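Side-chain contacts in endonuclease 8-like 3 (Homo sapiens, PDB 7JL5), which belongs to the Nei-like DNA glycosylase family and carries, in the fragment modelled here, two GRF zinc fingers, each holding one zinc ion: residues A[52-57]-A[63-68]; A[80-83]-A[88-91]. One frame throughout, in Å; residues are numbered along the deposited sequence.

Contact 1. Residues A[52-57]-A[63-68]; sequences LSFPFC and STMKTV. With ZN (zinc ion), chain D.
The carbonyl oxygen of P55 takes two hydrogen bonds from a single residue, S63. The backbone S63 N reaches P55 O at 2.9 Å with a nearly straight N-H...O angle of 170°, tilted only a little from the carbonyl plane. The hydroxyl arrives differently: S63 OG lies 2.7 Å from P55 O but stands well above that plane, 52° out of it, so the two donors use distinct directions around one acceptor. With OG placed between the backbone N and the carbonyl carbon of S63 (chi1 51°), the hydroxyl is turned back to the same oxygen that its own amide binds. It also lies against the proline ring, S63 OG to P55 CG being 3.3 Å.

Next outward is F54. S63 O meets the rim of its ring, in plane, at 3.4 Å from F54 CD2. M65 then crosses the phenylalanine at about a right angle, M65 CB 3.7 Å from F54 CE2 on an oblique approach. A bend at chi3 brings M65 CE near F54 CZ and CE1; M65 SD sits 5.3 Å from the F54 ring centroid, an oblique Met-aromatic contact. The F54 ring also meets that of F80 on strand 78-81, their planes steeply inclined to each other.

At the far end C57 SG binds zinc at 2.4 Å, together with H59, C82 and C90. In this second GRF zinc finger, of the zinc beta-ribbon kind, two donors on one acceptor two residues before C57 imply that the ligand loop is tied to the start of strand 64-67 by directed polar bonds, while F54 and M65 add apolar packing.

Contact 2. Residues A[80-83]-A[88-91]; sequences FVCP and KQCN. With ZN (zinc ion), chain D.
C82 and C90 present their sulfurs to one zinc ion from different first torsions. In C82, SG is anti to the backbone N (chi1 -175°); in C90 it falls between the backbone N and the carbonyl carbon (chi1 71°). The zinc ion lies 2.3 Å from C82 SG. Its bond to C90 SG measures 2.4 Å. The side chains also touch directly, C82 CB to C90 SG at 3.6 Å. Q89, extended beyond CG, carries its amide across to the backbone of C82.

A second bond falls on the C82 sulfur: C90 N donates to C82 SG over 3.4 Å, with a nearly straight N-H...S angle of 168°. Such an amide bond to a metal-bound thiolate probably offsets part of its negative charge, as in other zinc fingers. Q89 NE2 comes within 2.7 Å of C82 O, but the N-H points well off the oxygen, so the bond is weak. The same Q89 NE2 lies 3.8 Å from V81 CB, and the aliphatic Q89 CG rests near C82 CB at 3.9 Å.

C57 and H59 complete the zinc site from the chain before strand 64-67. Segment 80-83 takes in the last two residues of strand 78-81, the middle strand of an antiparallel sheet, and runs on into the loop: F80 pairs by backbone hydrogen bonds with Q94 of strand 93-95, V81 with T64 of strand 64-67. Segment 88-91 lies in the loop leading from this middle strand to strand 93-95.

Overall arrangement
Both contacts belong to the second GRF zinc finger and supply ligands to one zinc ion, C57 from contact 1 and C82 with C90 from contact 2. Their centres are about 10 Å apart. Contact 1 lies nearer the middle of the chain, its centre about 7 Å from the chain's centre against about 14 Å, and combines carbonyl-directed bonds with aromatic and thioether packing. Contact 2, also partly buried, depends mainly on metal coordination and an amide-to-sulfur bond. Strands 64-67 and 78-81, neighbours in one sheet, join them: T64 N lies 2.9 Å from V81 O, a probable hydrogen bond, and T64 OG1 packs against P83 CB.

Contact 1. Residues A[52-57]-A[63-68]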
loop_
_atom_site.group_PDB
_atom_site.type_symbol
_atom_site.label_atom_id
_atom_site.label_comp_id
_atom_site.label_asym_id
_atom_site.label_seq_id
_atom_site.Cartn_x
_atom_site.Cartn_y
_atom_site.Cartn_z
ATOM N N LEU A 52 -4.227 -0.714 -7.679
ATOM C CA LEU A 52 -4.845 -0.727 -9.001
ATOM C C LEU A 52 -4.452 0.480 -9.843
ATOM O O LEU A 52 -4.602 0.437 -11.069
ATOM C CB LEU A 52 -6.366 -0.794 -8.859
ATOM C CG LEU A 52 -6.924 -2.186 -8.557
ATOM C CD1 LEU A 52 -8.316 -2.085 -7.955
ATOM C CD2 LEU A 52 -6.945 -3.039 -9.821
ATOM N N SER A 53 -3.950 1.549 -9.223
ATOM C CA SER A 53 -3.505 2.732 -9.952
ATOM C C SER A 53 -2.050 3.088 -9.666
ATOM O O SER A 53 -1.608 4.182 -10.039
ATOM C CB SER A 53 -4.406 3.927 -9.626
ATOM O OG SER A 53 -3.952 5.102 -10.276
ATOM N N PHE A 54 -1.297 2.202 -9.018
ATOM C CA PHE A 54 0.107 2.462 -8.758
ATOM C C PHE A 54 0.918 2.340 -10.047
ATOM O O PHE A 54 0.505 1.665 -10.993
ATOM C CB PHE A 54 0.655 1.487 -7.720
ATOM C CG PHE A 54 0.199 1.761 -6.310
ATOM C CD1 PHE A 54 -0.664 2.808 -6.020
ATOM C CD2 PHE A 54 0.645 0.963 -5.269
ATOM C CE1 PHE A 54 -1.072 3.050 -4.720
ATOM C CE2 PHE A 54 0.242 1.199 -3.972
ATOM C CZ PHE A 54 -0.618 2.244 -3.696
ATOM N N PRO A 55 2.080 2.986 -10.110
ATOM C CA PRO A 55 2.959 2.810 -11.272
ATOM C C PRO A 55 3.495 1.388 -11.353
ATOM O O PRO A 55 3.366 0.581 -10.429
ATOM C CB PRO A 55 4.087 3.822 -11.034
ATOM C CG PRO A 55 4.031 4.132 -9.569
ATOM C CD PRO A 55 2.588 4.011 -9.179
ATOM N N PHE A 56 4.105 1.087 -12.495
ATOM C CA PHE A 56 4.764 -0.191 -12.725
ATOM C C PHE A 56 6.269 -0.008 -12.582
ATOM O O PHE A 56 6.837 0.940 -13.135
ATOM C CB PHE A 56 4.432 -0.739 -14.114
ATOM C CG PHE A 56 2.981 -1.068 -14.307
ATOM C CD1 PHE A 56 2.493 -2.324 -13.985
ATOM C CD2 PHE A 56 2.104 -0.125 -14.815
ATOM C CE1 PHE A 56 1.158 -2.630 -14.162
ATOM C CE2 PHE A 56 0.768 -0.426 -14.994
ATOM C CZ PHE A 56 0.296 -1.681 -14.669
ATOM N N CYS A 57 6.909 -0.907 -11.839
ATOM C CA CYS A 57 8.358 -0.874 -11.729
ATOM C C CYS A 57 8.977 -1.382 -13.031
ATOM O O CYS A 57 8.283 -1.750 -13.984
ATOM C CB CYS A 57 8.825 -1.698 -10.531
ATOM S SG CYS A 57 8.794 -3.487 -10.767
ATOM N N SER A 63 4.188 -1.490 -8.513
ATOM C CA SER A 63 5.081 -1.028 -7.464
ATOM C C SER A 63 4.374 -1.047 -6.112
ATOM O O SER A 63 3.147 -1.153 -6.018
ATOM C CB SER A 63 5.587 0.378 -7.779
ATOM O OG SER A 63 4.512 1.247 -8.090
ATOM N N THR A 64 5.177 -0.959 -5.053
ATOM C CA THR A 64 4.693 -0.888 -3.682
ATOM C C THR A 64 4.919 0.514 -3.136
ATOM O O THR A 64 5.923 1.162 -3.460
ATOM C CB THR A 64 5.398 -1.917 -2.792
ATOM O OG1 THR A 64 4.909 -3.229 -3.096
ATOM C CG2 THR A 64 5.157 -1.620 -1.319
ATOM N N MET A 65 3.988 0.974 -2.304
ATOM C CA MET A 65 4.016 2.322 -1.754
ATOM C C MET A 65 4.674 2.311 -0.381
ATOM O O MET A 65 4.362 1.461 0.460
ATOM C CB MET A 65 2.600 2.897 -1.652
ATOM C CG MET A 65 2.557 4.361 -1.232
ATOM S SD MET A 65 0.912 4.936 -0.757
ATOM C CE MET A 65 0.365 5.725 -2.270
ATOM N N LYS A 66 5.578 3.266 -0.165
ATOM C CA LYS A 66 6.244 3.463 1.111
ATOM C C LYS A 66 6.047 4.905 1.561
ATOM O O LYS A 66 5.706 5.784 0.763
ATOM C CB LYS A 66 7.750 3.175 1.025
ATOM C CG LYS A 66 8.127 1.903 0.292
ATOM C CD LYS A 66 7.806 0.668 1.107
ATOM C CE LYS A 66 8.511 -0.547 0.533
ATOM N NZ LYS A 66 8.137 -1.793 1.249
ATOM N N THR A 67 6.290 5.142 2.845
ATOM C CA THR A 67 6.245 6.475 3.424
ATOM C C THR A 67 7.582 6.801 4.078
ATOM O O THR A 67 8.347 5.911 4.460
ATOM C CB THR A 67 5.114 6.603 4.455
ATOM O OG1 THR A 67 5.276 5.615 5.478
ATOM C CG2 THR A 67 3.762 6.416 3.787
ATOM N N VAL A 68 7.856 8.096 4.199
ATOM C CA VAL A 68 9.104 8.565 4.790
ATOM C C VAL A 68 8.987 8.531 6.308
ATOM O O VAL A 68 8.048 9.092 6.885
ATOM C CB VAL A 68 9.443 9.979 4.290
ATOM C CG1 VAL A 68 10.706 10.492 4.967
ATOM C CG2 VAL A 68 9.597 9.983 2.776
HETATM ZN ZN ZN D . 10.979 -4.175 -10.220
#

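Contact 2. Residues A[80-83]-A[88-91]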
loop_
_atom_site.group_PDB
_atom_site.type_symbol
_atom_site.label_atom_id
_atom_site.label_comp_id
_atom_site.label_asym_id
_atom_site.label_seq_id
_atom_site.Cartn_x
_atom_site.Cartn_y
_atom_site.Cartn_z
ATOM N N PHE A 80 7.076 5.180 -4.487
ATOM C CA PHE A 80 6.845 3.856 -5.049
ATOM C C PHE A 80 8.173 3.177 -5.352
ATOM O O PHE A 80 9.118 3.820 -5.820
ATOM C CB PHE A 80 5.991 3.939 -6.320
ATOM C CG PHE A 80 4.614 4.492 -6.089
ATOM C CD1 PHE A 80 3.623 3.702 -5.532
ATOM C CD2 PHE A 80 4.310 5.800 -6.427
ATOM C CE1 PHE A 80 2.357 4.207 -5.316
ATOM C CE2 PHE A 80 3.044 6.310 -6.215
ATOM C CZ PHE A 80 2.067 5.512 -5.658
ATOM N N VAL A 81 8.239 1.872 -5.085
ATOM C CA VAL A 81 9.453 1.089 -5.280
ATOM C C VAL A 81 9.090 -0.285 -5.829
ATOM O O VAL A 81 7.923 -0.674 -5.882
ATOM C CB VAL A 81 10.263 0.936 -3.973
ATOM C CG1 VAL A 81 10.756 2.286 -3.488
ATOM C CG2 VAL A 81 9.418 0.256 -2.905
ATOM N N CYS A 82 10.118 -1.021 -6.239
ATOM C CA CYS A 82 9.937 -2.395 -6.685
ATOM C C CYS A 82 9.569 -3.367 -5.562
ATOM O O CYS A 82 10.183 -3.338 -4.494
ATOM C CB CYS A 82 11.246 -2.932 -7.259
ATOM S SG CYS A 82 11.155 -4.579 -7.976
ATOM N N PRO A 83 8.494 -4.161 -5.744
ATOM C CA PRO A 83 8.025 -5.000 -4.631
ATOM C C PRO A 83 8.632 -6.378 -4.419
ATOM O O PRO A 83 7.922 -7.288 -3.979
ATOM C CB PRO A 83 6.548 -5.134 -5.026
ATOM C CG PRO A 83 6.648 -5.361 -6.524
ATOM C CD PRO A 83 7.792 -4.451 -6.988
ATOM N N LYS A 88 16.582 -8.595 -5.086
ATOM C CA LYS A 88 16.113 -8.698 -6.463
ATOM C C LYS A 88 15.333 -7.472 -6.924
ATOM O O LYS A 88 14.745 -7.501 -8.013
ATOM C CB LYS A 88 15.248 -9.952 -6.630
ATOM N N GLN A 89 15.312 -6.401 -6.136
ATOM C CA GLN A 89 14.606 -5.194 -6.545
ATOM C C GLN A 89 15.243 -4.590 -7.790
ATOM O O GLN A 89 16.468 -4.594 -7.945
ATOM C CB GLN A 89 14.622 -4.159 -5.418
ATOM C CG GLN A 89 13.510 -4.297 -4.402
ATOM C CD GLN A 89 13.420 -3.089 -3.489
ATOM O OE1 GLN A 89 14.142 -2.990 -2.496
ATOM N NE2 GLN A 89 12.540 -2.156 -3.830
ATOM N N CYS A 90 14.405 -4.064 -8.679
ATOM C CA CYS A 90 14.891 -3.216 -9.757
ATOM C C CYS A 90 15.199 -1.840 -9.164
ATOM O O CYS A 90 15.176 -1.646 -7.945
ATOM C CB CYS A 90 13.881 -3.145 -10.898
ATOM S SG CYS A 90 12.384 -2.203 -10.543
ATOM N N ASN A 91 15.470 -0.858 -10.020
ATOM C CA ASN A 91 15.893 0.462 -9.576
ATOM C C ASN A 91 14.780 1.500 -9.653
ATOM O O ASN A 91 15.057 2.699 -9.545
ATOM C CB ASN A 91 17.097 0.923 -10.401
ATOM C CG ASN A 91 16.749 1.160 -11.858
ATOM O OD1 ASN A 91 16.440 0.224 -12.596
ATOM N ND2 ASN A 91 16.804 2.418 -12.280
HETATM ZN ZN ZN D . 10.979 -4.175 -10.220
#